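Local coordinates for protein Crov588 (Cafeteriavirus, PDB 6NYR) that is of unknown function but folds into a nearly closed ring of leucine-rich (FNIP) repeats, a form that might suit it to binding other molecules, at residues Asn70-Ser75 against Asn94-Leu99; Arg260-Gln265 against Asn282-Ile287; Gln462-Asn467 against His480-Lys485; Leu583-Phe588 against Leu605-Phe610. All coordinates share one frame; numbering follows the deposited sequence.

Contact 1 of 4, residues Asn70-Ser75 against Asn94-Leu99; sequences NFLTES and NLPKSL
P96 packs its ring against the backbone and side chain of the 70-75 segment, and this is the dense middle of the contact. Its CD lies 3.8 Å from L72 CB, while its CG comes to 3.4 Å from T73 O. A proline suits the place because its compact, rigid ring fills the space beside a neighbouring chain and brings no N-H that would need a partner. L72 continues the apolar patch more loosely, its CD2 4.3 Å from L95 CD2, and beyond them L72 rests on I46 and L95 on P118. Both segments are irregular loops running almost parallel, 9° apart, on consecutive coils of the leucine-rich repeat solenoid, well away from the centre of the ring. Toward solvent, exposed E74 folds back over P96: CG stands anti to the backbone N (chi1 -166°) and the chain bends at chi2, which carries OE2 to 2.8 Å from K97 N and into a weak bond with S98 N. S98 OG reaches back to the preceding coil and bonds L76 O, just after S75. At the other end, N94 ND2 donates to N70 OD1 at 2.7 Å, the two amide planes turned 71° apart.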
loop_
_atom_site.group_PDB
_atom_site.type_symbol
_atom_site.label_atom_id
_atom_site.label_comp_id
_atom_site.label_asym_id
_atom_site.label_seq_id
_atom_site.Cartn_x
_atom_site.Cartn_y
_atom_site.Cartn_z
ATOM N N ASN A 70 10.983 31.064 -20.730
ATOM C CA ASN A 70 10.439 31.571 -21.978
ATOM C C ASN A 70 10.883 30.821 -23.226
ATOM O O ASN A 70 10.453 31.187 -24.326
ATOM C CB ASN A 70 10.798 33.058 -22.142
ATOM C CG ASN A 70 9.977 33.959 -21.246
ATOM O OD1 ASN A 70 8.895 34.407 -21.625
ATOM N ND2 ASN A 70 10.482 34.221 -20.045
ATOM N N PHE A 71 11.727 29.798 -23.102
ATOM C CA PHE A 71 12.254 29.101 -24.267
ATOM C C PHE A 71 12.210 27.588 -24.067
ATOM O O PHE A 71 13.215 26.887 -24.149
ATOM C CB PHE A 71 13.673 29.580 -24.576
ATOM C CG PHE A 71 13.730 30.981 -25.105
ATOM C CD1 PHE A 71 13.270 31.262 -26.379
ATOM C CD2 PHE A 71 14.227 32.017 -24.335
ATOM C CE1 PHE A 71 13.305 32.544 -26.879
ATOM C CE2 PHE A 71 14.266 33.308 -24.829
ATOM C CZ PHE A 71 13.804 33.571 -26.105
ATOM N N LEU A 72 11.013 27.065 -23.817
ATOM C CA LEU A 72 10.862 25.622 -23.756
ATOM C C LEU A 72 11.023 25.014 -25.145
ATOM O O LEU A 72 10.714 25.640 -26.165
ATOM C CB LEU A 72 9.488 25.229 -23.212
ATOM C CG LEU A 72 9.196 25.325 -21.718
ATOM C CD1 LEU A 72 10.314 24.801 -20.868
ATOM C CD2 LEU A 72 8.877 26.787 -21.408
ATOM N N THR A 73 11.495 23.770 -25.176
ATOM C CA THR A 73 11.609 23.033 -26.426
ATOM C C THR A 73 10.264 23.011 -27.143
ATOM O O THR A 73 9.204 22.928 -26.512
ATOM C CB THR A 73 12.092 21.607 -26.140
ATOM O OG1 THR A 73 13.366 21.658 -25.484
ATOM C CG2 THR A 73 12.218 20.807 -27.424
ATOM N N GLU A 74 10.308 23.097 -28.466
ATOM C CA GLU A 74 9.095 23.021 -29.270
ATOM C C GLU A 74 8.674 21.562 -29.501
ATOM O O GLU A 74 7.868 21.265 -30.391
ATOM C CB GLU A 74 9.290 23.746 -30.604
ATOM C CG GLU A 74 7.997 24.021 -31.374
ATOM C CD GLU A 74 7.125 25.081 -30.708
ATOM O OE1 GLU A 74 7.611 26.218 -30.517
ATOM O OE2 GLU A 74 5.957 24.785 -30.380
ATOM N N SER A 75 9.249 20.654 -28.707
ATOM C CA SER A 75 8.793 19.272 -28.625
ATOM C C SER A 75 8.220 18.930 -27.258
ATOM O O SER A 75 7.727 17.811 -27.067
ATOM C CB SER A 75 9.941 18.308 -28.948
ATOM O OG SER A 75 10.448 18.524 -30.255
ATOM N N ASN A 94 4.617 32.617 -24.506
ATOM C CA ASN A 94 5.827 32.009 -25.038
ATOM C C ASN A 94 5.884 30.502 -24.838
ATOM O O ASN A 94 6.851 29.877 -25.281
ATOM C CB ASN A 94 7.060 32.658 -24.395
ATOM C CG ASN A 94 7.298 34.070 -24.894
ATOM O OD1 ASN A 94 6.826 34.449 -25.968
ATOM N ND2 ASN A 94 8.032 34.859 -24.116
ATOM N N LEU A 95 4.888 29.904 -24.188
ATOM C CA LEU A 95 4.817 28.452 -24.124
ATOM C C LEU A 95 4.782 27.872 -25.539
ATOM O O LEU A 95 4.198 28.469 -26.450
ATOM C CB LEU A 95 3.582 28.003 -23.346
ATOM C CG LEU A 95 3.579 28.266 -21.840
ATOM C CD1 LEU A 95 2.216 27.923 -21.243
ATOM C CD2 LEU A 95 4.677 27.486 -21.133
ATOM N N PRO A 96 5.412 26.720 -25.754
ATOM C CA PRO A 96 5.469 26.160 -27.108
ATOM C C PRO A 96 4.119 25.630 -27.567
ATOM O O PRO A 96 3.324 25.097 -26.787
ATOM C CB PRO A 96 6.497 25.025 -26.984
ATOM C CG PRO A 96 6.415 24.608 -25.544
ATOM C CD PRO A 96 6.098 25.868 -24.760
ATOM N N LYS A 97 3.869 25.785 -28.872
ATOM C CA LYS A 97 2.609 25.352 -29.465
ATOM C C LYS A 97 2.460 23.835 -29.491
ATOM O O LYS A 97 1.394 23.343 -29.882
ATOM C CB LYS A 97 2.472 25.907 -30.883
ATOM C CG LYS A 97 2.332 27.428 -30.950
ATOM C CD LYS A 97 1.189 27.962 -30.081
ATOM C CE LYS A 97 1.656 28.264 -28.658
ATOM N NZ LYS A 97 0.875 29.376 -28.025
ATOM N N SER A 98 3.503 23.086 -29.133
ATOM C CA SER A 98 3.370 21.642 -28.997
ATOM C C SER A 98 2.684 21.232 -27.699
ATOM O O SER A 98 2.284 20.070 -27.570
ATOM C CB SER A 98 4.748 20.973 -29.066
ATOM O OG SER A 98 5.603 21.448 -28.038
ATOM N N LEU A 99 2.529 22.151 -26.747
ATOM C CA LEU A 99 2.101 21.770 -25.409
ATOM C C LEU A 99 0.677 21.234 -25.425
ATOM O O LEU A 99 -0.226 21.841 -26.009
ATOM C CB LEU A 99 2.203 22.953 -24.452
ATOM C CG LEU A 99 2.365 22.542 -22.986
ATOM C CD1 LEU A 99 3.750 21.933 -22.756
ATOM C CD2 LEU A 99 2.130 23.708 -22.045
#

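Contact 2 of 4, residues Arg260-Gln265 against Asn282-Ile287; sequences RNFNQQ and NNFNQI
N263 reaches across to the next coil with its side-chain carbonyl, and OD1 is gripped from opposite faces of its amide plane. N285 N donates to N263 OD1 from one face at 2.9 Å and Q286 NE2 from the other at 3.1 Å. The first torsion of N263 (chi1 -167°) sets CG opposite the backbone N, turning the short amide toward the neighbouring chain; asparagine is just long enough to imitate a peptide carbonyl there. Q286 bends at chi2, folding its amide back over N263, where the two planes meet at 52°. F262 and F284 run alongside each other and meet at their rims, with CE2 of F262 3.8 Å from CD1 of F284 and their planes 11° apart. Nearer the strands, N283 N donates to R260 O at 2.9 Å, and a water joins N261 O to N283 ND2. The pattern continues along the solenoid in both directions: N241 OD1 receives N263 N in the coil before, and N285 OD1 receives N307 N in the coil after, as the loops following strands 255-257 and 277-279 stack coil upon coil.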
loop_
_atom_site.group_PDB
_atom_site.type_symbol
_atom_site.label_atom_id
_atom_site.label_comp_id
_atom_site.label_asym_id
_atom_site.label_seq_id
_atom_site.Cartn_x
_atom_site.Cartn_y
_atom_site.Cartn_z
ATOM N N ARG A 260 -21.158 11.696 5.034
ATOM C CA ARG A 260 -21.322 11.545 6.476
ATOM C C ARG A 260 -22.765 11.756 6.922
ATOM O O ARG A 260 -23.337 10.911 7.621
ATOM C CB ARG A 260 -20.390 12.522 7.201
ATOM C CG ARG A 260 -20.532 12.501 8.716
ATOM C CD ARG A 260 -19.428 13.301 9.397
ATOM N NE ARG A 260 -19.551 13.250 10.850
ATOM C CZ ARG A 260 -20.372 14.022 11.557
ATOM N NH1 ARG A 260 -21.140 14.910 10.944
ATOM N NH2 ARG A 260 -20.421 13.908 12.874
ATOM N N ASN A 261 -23.374 12.873 6.524
ATOM C CA ASN A 261 -24.555 13.368 7.215
ATOM C C ASN A 261 -25.882 12.860 6.661
ATOM O O ASN A 261 -26.919 13.113 7.283
ATOM C CB ASN A 261 -24.576 14.905 7.181
ATOM C CG ASN A 261 -23.504 15.533 8.053
ATOM O OD1 ASN A 261 -22.745 14.836 8.737
ATOM N ND2 ASN A 261 -23.431 16.860 8.027
ATOM N N PHE A 262 -25.900 12.173 5.525
ATOM C CA PHE A 262 -27.180 11.733 4.986
ATOM C C PHE A 262 -27.860 10.776 5.959
ATOM O O PHE A 262 -27.301 9.733 6.309
ATOM C CB PHE A 262 -27.017 11.052 3.637
ATOM C CG PHE A 262 -28.307 10.522 3.083
ATOM C CD1 PHE A 262 -29.145 11.338 2.341
ATOM C CD2 PHE A 262 -28.700 9.220 3.328
ATOM C CE1 PHE A 262 -30.337 10.856 1.833
ATOM C CE2 PHE A 262 -29.891 8.732 2.828
ATOM C CZ PHE A 262 -30.711 9.551 2.077
ATOM N N ASN A 263 -29.077 11.114 6.372
ATOM C CA ASN A 263 -29.818 10.317 7.338
ATOM C C ASN A 263 -31.316 10.498 7.089
ATOM O O ASN A 263 -32.093 10.868 7.959
ATOM C CB ASN A 263 -29.429 10.721 8.758
ATOM C CG ASN A 263 -29.922 9.729 9.796
ATOM O OD1 ASN A 263 -30.328 8.612 9.461
ATOM N ND2 ASN A 263 -29.883 10.124 11.059
ATOM N N GLN A 264 -31.742 10.225 5.859
ATOM C CA GLN A 264 -33.135 10.353 5.459
ATOM C C GLN A 264 -33.736 8.981 5.176
ATOM O O GLN A 264 -33.031 8.040 4.799
ATOM C CB GLN A 264 -33.279 11.226 4.207
ATOM C CG GLN A 264 -32.826 12.659 4.398
ATOM C CD GLN A 264 -33.647 13.399 5.436
ATOM O OE1 GLN A 264 -34.875 13.263 5.496
ATOM N NE2 GLN A 264 -32.972 14.179 6.269
ATOM N N GLN A 265 -35.044 8.870 5.385
ATOM C CA GLN A 265 -35.756 7.654 5.029
ATOM C C GLN A 265 -35.738 7.465 3.516
ATOM O O GLN A 265 -35.857 8.428 2.753
ATOM C CB GLN A 265 -37.200 7.718 5.520
ATOM C CG GLN A 265 -37.372 7.755 7.026
ATOM C CD GLN A 265 -38.793 8.114 7.426
ATOM O OE1 GLN A 265 -39.662 8.294 6.568
ATOM N NE2 GLN A 265 -39.039 8.209 8.728
ATOM N N ASN A 282 -21.473 7.843 7.548
ATOM C CA ASN A 282 -21.376 7.547 8.973
ATOM C C ASN A 282 -22.736 7.595 9.661
ATOM O O ASN A 282 -23.045 6.732 10.490
ATOM C CB ASN A 282 -20.410 8.527 9.643
ATOM C CG ASN A 282 -19.857 7.995 10.949
ATOM O OD1 ASN A 282 -20.595 7.798 11.912
ATOM N ND2 ASN A 282 -18.548 7.777 10.991
ATOM N N ASN A 283 -23.570 8.582 9.322
ATOM C CA ASN A 283 -24.737 8.878 10.138
ATOM C C ASN A 283 -26.013 8.172 9.709
ATOM O O ASN A 283 -27.004 8.245 10.445
ATOM C CB ASN A 283 -25.047 10.381 10.148
ATOM C CG ASN A 283 -24.030 11.185 10.905
ATOM O OD1 ASN A 283 -23.133 10.633 11.544
ATOM N ND2 ASN A 283 -24.165 12.503 10.851
ATOM N N PHE A 284 -26.046 7.528 8.547
ATOM C CA PHE A 284 -27.295 6.924 8.107
ATOM C C PHE A 284 -27.751 5.871 9.109
ATOM O O PHE A 284 -27.009 4.934 9.423
ATOM C CB PHE A 284 -27.150 6.299 6.727
ATOM C CG PHE A 284 -28.402 5.617 6.254
ATOM C CD1 PHE A 284 -29.438 6.351 5.696
ATOM C CD2 PHE A 284 -28.548 4.245 6.373
ATOM C CE1 PHE A 284 -30.593 5.729 5.267
ATOM C CE2 PHE A 284 -29.702 3.618 5.945
ATOM C CZ PHE A 284 -30.724 4.363 5.392
ATOM N N ASN A 285 -28.981 6.014 9.592
ATOM C CA ASN A 285 -29.509 5.118 10.613
ATOM C C ASN A 285 -31.033 5.066 10.504
ATOM O O ASN A 285 -31.761 5.217 11.486
ATOM C CB ASN A 285 -29.045 5.559 12.003
ATOM C CG ASN A 285 -29.239 4.477 13.046
ATOM O OD1 ASN A 285 -29.477 3.315 12.708
ATOM N ND2 ASN A 285 -29.122 4.845 14.317
ATOM N N GLN A 286 -31.529 4.854 9.291
ATOM C CA GLN A 286 -32.953 4.743 9.018
ATOM C C GLN A 286 -33.312 3.305 8.667
ATOM O O GLN A 286 -32.510 2.571 8.081
ATOM C CB GLN A 286 -33.362 5.672 7.871
ATOM C CG GLN A 286 -33.156 7.160 8.141
ATOM C CD GLN A 286 -33.953 7.650 9.336
ATOM O OE1 GLN A 286 -35.121 7.306 9.498
ATOM N NE2 GLN A 286 -33.325 8.464 10.175
ATOM N N ILE A 287 -34.524 2.902 9.044
ATOM C CA ILE A 287 -34.982 1.551 8.753
ATOM C C ILE A 287 -35.133 1.380 7.248
ATOM O O ILE A 287 -35.630 2.274 6.548
ATOM C CB ILE A 287 -36.303 1.269 9.484
ATOM C CG1 ILE A 287 -36.726 -0.189 9.299
ATOM C CG2 ILE A 287 -37.411 2.176 8.968
ATOM C CD1 ILE A 287 -35.911 -1.171 10.108
HETATM O O HOH W 1 -26.754 14.000 9.819
#

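Contact 3 of 4, residues Gln462-Asn467 against His480-Lys485; sequences QKITEN and HNFNQK
Q484 leans over the chain at Q462 and K463, and its side chain can be followed outward. From CB, CG stands opposite the carbonyl carbon (chi1 -58°) and meets Q462 O at 3.7 Å. The next torsion bends the chain, so that the amide passes K463 obliquely: Q484 OE1 lies 3.9 Å from K463 CG and 4.0 Å from K463 NZ, the latter being proximity alone. The other branch of the amide, NE2, turns to N461 OD1 and bonds it. Glutamine suits this position, since its methylene lies along the neighbouring backbone while its amide finds a polar partner at the end. Nearby, the ring of F482 presents its edge to Q462 O, which lies near the ring plane 3.4 Å from F482 CE1, a weakly polar approach of carbonyl oxygen to aromatic C-H. I464 CD1 touches the same F482 CE1 at 4.1 Å, the two side chains crossing at about a right angle; a branched aliphatic and a phenyl fill the buried interior here. The segments are loops before and after strand 475-477 in sequence: 462-467 leads from strand 453-455 toward it, and 480-485 leaves it toward strand 497-499.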
loop_
_atom_site.group_PDB
_atom_site.type_symbol
_atom_site.label_atom_id
_atom_site.label_comp_id
_atom_site.label_asym_id
_atom_site.label_seq_id
_atom_site.Cartn_x
_atom_site.Cartn_y
_atom_site.Cartn_z
ATOM N N GLN A 462 3.794 -23.067 25.126
ATOM C CA GLN A 462 3.607 -24.456 25.512
ATOM C C GLN A 462 4.570 -25.349 24.740
ATOM O O GLN A 462 5.026 -25.004 23.645
ATOM C CB GLN A 462 2.169 -24.922 25.256
ATOM C CG GLN A 462 1.096 -24.152 26.007
ATOM C CD GLN A 462 1.225 -24.283 27.510
ATOM O OE1 GLN A 462 1.713 -25.293 28.020
ATOM N NE2 GLN A 462 0.774 -23.262 28.229
ATOM N N LYS A 463 4.879 -26.502 25.329
ATOM C CA LYS A 463 5.741 -27.468 24.668
ATOM C C LYS A 463 5.094 -27.969 23.381
ATOM O O LYS A 463 3.868 -28.064 23.267
ATOM C CB LYS A 463 6.022 -28.656 25.588
ATOM C CG LYS A 463 6.808 -28.342 26.841
ATOM C CD LYS A 463 7.036 -29.623 27.645
ATOM C CE LYS A 463 7.878 -29.367 28.882
ATOM N NZ LYS A 463 7.333 -28.270 29.723
ATOM N N ILE A 464 5.939 -28.304 22.411
ATOM C CA ILE A 464 5.518 -28.941 21.168
ATOM C C ILE A 464 6.270 -30.264 21.093
ATOM O O ILE A 464 7.484 -30.280 20.862
ATOM C CB ILE A 464 5.804 -28.072 19.935
ATOM C CG1 ILE A 464 5.227 -26.671 20.122
ATOM C CG2 ILE A 464 5.232 -28.732 18.686
ATOM C CD1 ILE A 464 5.540 -25.714 18.984
ATOM N N THR A 465 5.556 -31.369 21.279
ATOM C CA THR A 465 6.151 -32.694 21.307
ATOM C C THR A 465 5.971 -33.367 19.947
ATOM O O THR A 465 5.652 -32.730 18.941
ATOM C CB THR A 465 5.556 -33.499 22.459
ATOM O OG1 THR A 465 4.130 -33.529 22.348
ATOM C CG2 THR A 465 5.937 -32.858 23.803
ATOM N N GLU A 466 6.195 -34.679 19.907
ATOM C CA GLU A 466 6.287 -35.388 18.636
ATOM C C GLU A 466 4.932 -35.525 17.948
ATOM O O GLU A 466 3.878 -35.556 18.588
ATOM C CB GLU A 466 6.875 -36.786 18.845
ATOM C CG GLU A 466 8.272 -36.811 19.423
ATOM C CD GLU A 466 8.905 -38.193 19.350
ATOM O OE1 GLU A 466 8.765 -38.862 18.303
ATOM O OE2 GLU A 466 9.537 -38.613 20.344
ATOM N N ASN A 467 4.985 -35.628 16.615
ATOM C CA ASN A 467 3.810 -35.844 15.765
ATOM C C ASN A 467 2.652 -34.926 16.143
ATOM O O ASN A 467 1.482 -35.264 15.945
ATOM C CB ASN A 467 3.359 -37.308 15.797
ATOM C CG ASN A 467 2.448 -37.667 14.630
ATOM O OD1 ASN A 467 2.688 -37.254 13.493
ATOM N ND2 ASN A 467 1.395 -38.432 14.910
ATOM N N HIS A 480 6.143 -13.919 20.636
ATOM C CA HIS A 480 7.036 -13.226 21.557
ATOM C C HIS A 480 7.494 -14.128 22.693
ATOM O O HIS A 480 8.688 -14.191 23.010
ATOM C CB HIS A 480 6.328 -11.984 22.117
ATOM C CG HIS A 480 7.238 -11.041 22.841
ATOM N ND1 HIS A 480 7.635 -11.238 24.147
ATOM C CD2 HIS A 480 7.829 -9.892 22.437
ATOM C CE1 HIS A 480 8.437 -10.253 24.512
ATOM N NE2 HIS A 480 8.567 -9.422 23.495
ATOM N N ASN A 481 6.557 -14.826 23.330
ATOM C CA ASN A 481 6.847 -15.492 24.588
ATOM C C ASN A 481 7.285 -16.938 24.440
ATOM O O ASN A 481 7.653 -17.553 25.448
ATOM C CB ASN A 481 5.623 -15.439 25.511
ATOM C CG ASN A 481 5.368 -14.054 26.059
ATOM O OD1 ASN A 481 6.085 -13.106 25.742
ATOM N ND2 ASN A 481 4.336 -13.926 26.886
ATOM N N PHE A 482 7.259 -17.500 23.238
ATOM C CA PHE A 482 7.623 -18.902 23.103
ATOM C C PHE A 482 9.080 -19.112 23.491
ATOM O O PHE A 482 9.980 -18.481 22.925
ATOM C CB PHE A 482 7.401 -19.407 21.684
ATOM C CG PHE A 482 7.752 -20.856 21.524
ATOM C CD1 PHE A 482 6.868 -21.841 21.930
ATOM C CD2 PHE A 482 8.977 -21.236 20.998
ATOM C CE1 PHE A 482 7.193 -23.175 21.802
ATOM C CE2 PHE A 482 9.302 -22.567 20.865
ATOM C CZ PHE A 482 8.409 -23.537 21.268
ATOM N N ASN A 483 9.313 -20.006 24.448
ATOM C CA ASN A 483 10.662 -20.297 24.919
ATOM C C ASN A 483 10.711 -21.718 25.483
ATOM O O ASN A 483 11.074 -21.956 26.636
ATOM C CB ASN A 483 11.091 -19.258 25.953
ATOM C CG ASN A 483 12.574 -19.312 26.252
ATOM O OD1 ASN A 483 13.356 -19.870 25.482
ATOM N ND2 ASN A 483 12.973 -18.731 27.377
ATOM N N GLN A 484 10.342 -22.694 24.654
ATOM C CA GLN A 484 10.406 -24.101 25.021
ATOM C C GLN A 484 11.407 -24.820 24.126
ATOM O O GLN A 484 11.638 -24.422 22.978
ATOM C CB GLN A 484 9.027 -24.781 24.913
ATOM C CG GLN A 484 7.933 -24.138 25.764
ATOM C CD GLN A 484 8.254 -24.117 27.250
ATOM O OE1 GLN A 484 8.755 -25.093 27.806
ATOM N NE2 GLN A 484 7.964 -22.995 27.900
ATOM N N LYS A 485 12.015 -25.870 24.675
ATOM C CA LYS A 485 12.934 -26.701 23.910
ATOM C C LYS A 485 12.233 -27.304 22.696
ATOM O O LYS A 485 11.095 -27.769 22.784
ATOM C CB LYS A 485 13.477 -27.827 24.791
ATOM C CG LYS A 485 14.538 -27.424 25.799
ATOM C CD LYS A 485 14.899 -28.622 26.681
ATOM C CE LYS A 485 16.081 -28.325 27.591
ATOM N NZ LYS A 485 15.742 -27.365 28.678
HETATM O O HOH W 2 9.927 -29.987 21.138
#

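Contact 4 of 4, residues Leu583-Phe588 against Leu605-Phe610; sequences LTHLTF and LTYLTF
T584 O takes three hydrogen bonds from the adjoining coil. To T584 O, T606 N donates at 2.9 Å in the carbonyl plane on a lone pair, Y607 N at the same 2.9 Å nearly in line with the C=O bond, and T606 OG1 at 3.1 Å from above that plane. The hydroxyl arrives because chi1 of T606 (56°) places OG1 between the backbone N and the carbonyl carbon, a task for which threonine's beta-hydroxyl is well placed. From there the parallel pairing runs on through L586 N to Y607 O, T609 N to L586 O, and F588 N to T609 O at 2.8 Å. On one face the H585 and Y607 rings, planes 20° apart, are displaced and overlap little, with H585 NE2 over the tyrosine ring, while T587 and T609 follow them. The opposite face is apolar: L586 CD2 meets L608 CD1 at 3.8 Å, and L605 CD1 tucks under L586 CB. Past the strands, F588 and F610 line up as an offset pair, centroids 5.7 Å apart. Short parallel strands with leucines turned to the interior and repeated residues stacked in file are the hallmark of a leucine-rich repeat solenoid.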
loop_
_atom_site.group_PDB
_atom_site.type_symbol
_atom_site.label_atom_id
_atom_site.label_comp_id
_atom_site.label_asym_id
_atom_site.label_seq_id
_atom_site.Cartn_x
_atom_site.Cartn_y
_atom_site.Cartn_z
ATOM N N LEU A 583 27.940 -18.870 -0.147
ATOM C CA LEU A 583 27.351 -17.599 0.257
ATOM C C LEU A 583 27.443 -16.568 -0.859
ATOM O O LEU A 583 28.493 -16.410 -1.488
ATOM C CB LEU A 583 28.054 -17.081 1.513
ATOM C CG LEU A 583 27.229 -16.267 2.512
ATOM C CD1 LEU A 583 26.062 -17.069 3.066
ATOM C CD2 LEU A 583 28.122 -15.756 3.649
ATOM N N THR A 584 26.340 -15.865 -1.100
ATOM C CA THR A 584 26.304 -14.768 -2.056
ATOM C C THR A 584 25.956 -13.430 -1.419
ATOM O O THR A 584 26.400 -12.391 -1.916
ATOM C CB THR A 584 25.294 -15.052 -3.187
ATOM O OG1 THR A 584 23.989 -15.280 -2.632
ATOM C CG2 THR A 584 25.722 -16.250 -4.017
ATOM N N HIS A 585 25.194 -13.428 -0.323
ATOM C CA HIS A 585 24.773 -12.201 0.347
ATOM C C HIS A 585 25.141 -12.276 1.822
ATOM O O HIS A 585 24.693 -13.184 2.530
ATOM C CB HIS A 585 23.261 -11.983 0.199
ATOM C CG HIS A 585 22.818 -11.763 -1.211
ATOM N ND1 HIS A 585 22.929 -12.729 -2.188
ATOM C CD2 HIS A 585 22.273 -10.680 -1.811
ATOM C CE1 HIS A 585 22.468 -12.249 -3.330
ATOM N NE2 HIS A 585 22.065 -11.007 -3.129
ATOM N N LEU A 586 25.949 -11.323 2.284
ATOM C CA LEU A 586 26.369 -11.262 3.679
ATOM C C LEU A 586 26.140 -9.861 4.225
ATOM O O LEU A 586 26.584 -8.876 3.626
ATOM C CB LEU A 586 27.842 -11.650 3.822
ATOM C CG LEU A 586 28.468 -11.573 5.214
ATOM C CD1 LEU A 586 27.775 -12.503 6.180
ATOM C CD2 LEU A 586 29.962 -11.902 5.112
ATOM N N THR A 587 25.458 -9.777 5.367
ATOM C CA THR A 587 25.188 -8.502 6.023
ATOM C C THR A 587 25.579 -8.599 7.490
ATOM O O THR A 587 25.039 -9.435 8.224
ATOM C CB THR A 587 23.710 -8.104 5.898
ATOM O OG1 THR A 587 23.388 -7.862 4.522
ATOM C CG2 THR A 587 23.408 -6.856 6.730
ATOM N N PHE A 588 26.486 -7.729 7.922
ATOM C CA PHE A 588 26.834 -7.616 9.331
ATOM C C PHE A 588 25.940 -6.593 10.019
ATOM O O PHE A 588 25.476 -5.628 9.405
ATOM C CB PHE A 588 28.298 -7.203 9.508
ATOM C CG PHE A 588 29.280 -8.250 9.076
ATOM C CD1 PHE A 588 29.539 -9.350 9.875
ATOM C CD2 PHE A 588 29.957 -8.128 7.873
ATOM C CE1 PHE A 588 30.442 -10.317 9.480
ATOM C CE2 PHE A 588 30.864 -9.087 7.474
ATOM C CZ PHE A 588 31.107 -10.182 8.277
ATOM N N LEU A 605 30.943 -14.457 -3.218
ATOM C CA LEU A 605 30.050 -13.478 -2.613
ATOM C C LEU A 605 29.865 -12.299 -3.553
ATOM O O LEU A 605 30.834 -11.760 -4.089
ATOM C CB LEU A 605 30.632 -13.028 -1.276
ATOM C CG LEU A 605 29.728 -12.369 -0.243
ATOM C CD1 LEU A 605 28.678 -13.288 0.316
ATOM C CD2 LEU A 605 30.629 -11.845 0.893
ATOM N N THR A 606 28.612 -11.903 -3.758
ATOM C CA THR A 606 28.303 -10.774 -4.622
ATOM C C THR A 606 27.878 -9.528 -3.865
ATOM O O THR A 606 28.140 -8.418 -4.332
ATOM C CB THR A 606 27.189 -11.150 -5.611
ATOM O OG1 THR A 606 26.038 -11.611 -4.885
ATOM C CG2 THR A 606 27.659 -12.238 -6.567
ATOM N N TYR A 607 27.235 -9.683 -2.713
ATOM C CA TYR A 607 26.714 -8.563 -1.934
ATOM C C TYR A 607 27.309 -8.619 -0.536
ATOM O O TYR A 607 27.154 -9.621 0.171
ATOM C CB TYR A 607 25.184 -8.611 -1.891
ATOM C CG TYR A 607 24.539 -8.021 -3.127
ATOM C CD1 TYR A 607 24.793 -8.551 -4.385
ATOM C CD2 TYR A 607 23.669 -6.946 -3.035
ATOM C CE1 TYR A 607 24.215 -8.013 -5.519
ATOM C CE2 TYR A 607 23.080 -6.404 -4.163
ATOM C CZ TYR A 607 23.353 -6.943 -5.401
ATOM O OH TYR A 607 22.766 -6.406 -6.524
ATOM N N LEU A 608 28.007 -7.556 -0.150
ATOM C CA LEU A 608 28.631 -7.455 1.161
ATOM C C LEU A 608 28.227 -6.140 1.804
ATOM O O LEU A 608 28.403 -5.071 1.207
ATOM C CB LEU A 608 30.154 -7.536 1.046
ATOM C CG LEU A 608 30.938 -7.539 2.355
ATOM C CD1 LEU A 608 30.438 -8.665 3.245
ATOM C CD2 LEU A 608 32.421 -7.684 2.069
ATOM N N THR A 609 27.672 -6.217 3.009
ATOM C CA THR A 609 27.259 -5.028 3.742
ATOM C C THR A 609 27.831 -5.080 5.151
ATOM O O THR A 609 27.497 -5.981 5.928
ATOM C CB THR A 609 25.732 -4.904 3.786
ATOM O OG1 THR A 609 25.215 -4.830 2.451
ATOM C CG2 THR A 609 25.314 -3.655 4.554
ATOM N N PHE A 610 28.687 -4.114 5.474
ATOM C CA PHE A 610 29.155 -3.900 6.834
ATOM C C PHE A 610 28.191 -2.969 7.561
ATOM O O PHE A 610 27.487 -2.165 6.943
ATOM C CB PHE A 610 30.566 -3.312 6.831
ATOM C CG PHE A 610 31.590 -4.215 6.212
ATOM C CD1 PHE A 610 32.186 -5.222 6.953
ATOM C CD2 PHE A 610 31.951 -4.064 4.883
ATOM C CE1 PHE A 610 33.128 -6.058 6.381
ATOM C CE2 PHE A 610 32.891 -4.899 4.307
ATOM C CZ PHE A 610 33.477 -5.896 5.057
HETATM O O HOH W 3 24.222 -7.909 1.320
#

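Overall arrangement
The four contacts follow one another along the chain, each closing before the next opens, and none touches another. Contacts 3 and 4 are the closest pair, with centres about 33 Å apart, while contacts 1 and 3 have centres about 70 Å apart on opposite sides of the chain's centre, as do contacts 2 and 4 at about 59 Å. Every contact's centre lies about 29 to 37 Å from the centre of the chain, as expected around a ring. Contact 4 joins successive strands, 585-587 and 607-609; contacts 1, 2 and 3 join the loops between such strands. Strand pairing and loop stacking thus recur from coil to coil, and a small turn at each step, repeated over many coils, would account for its circular form.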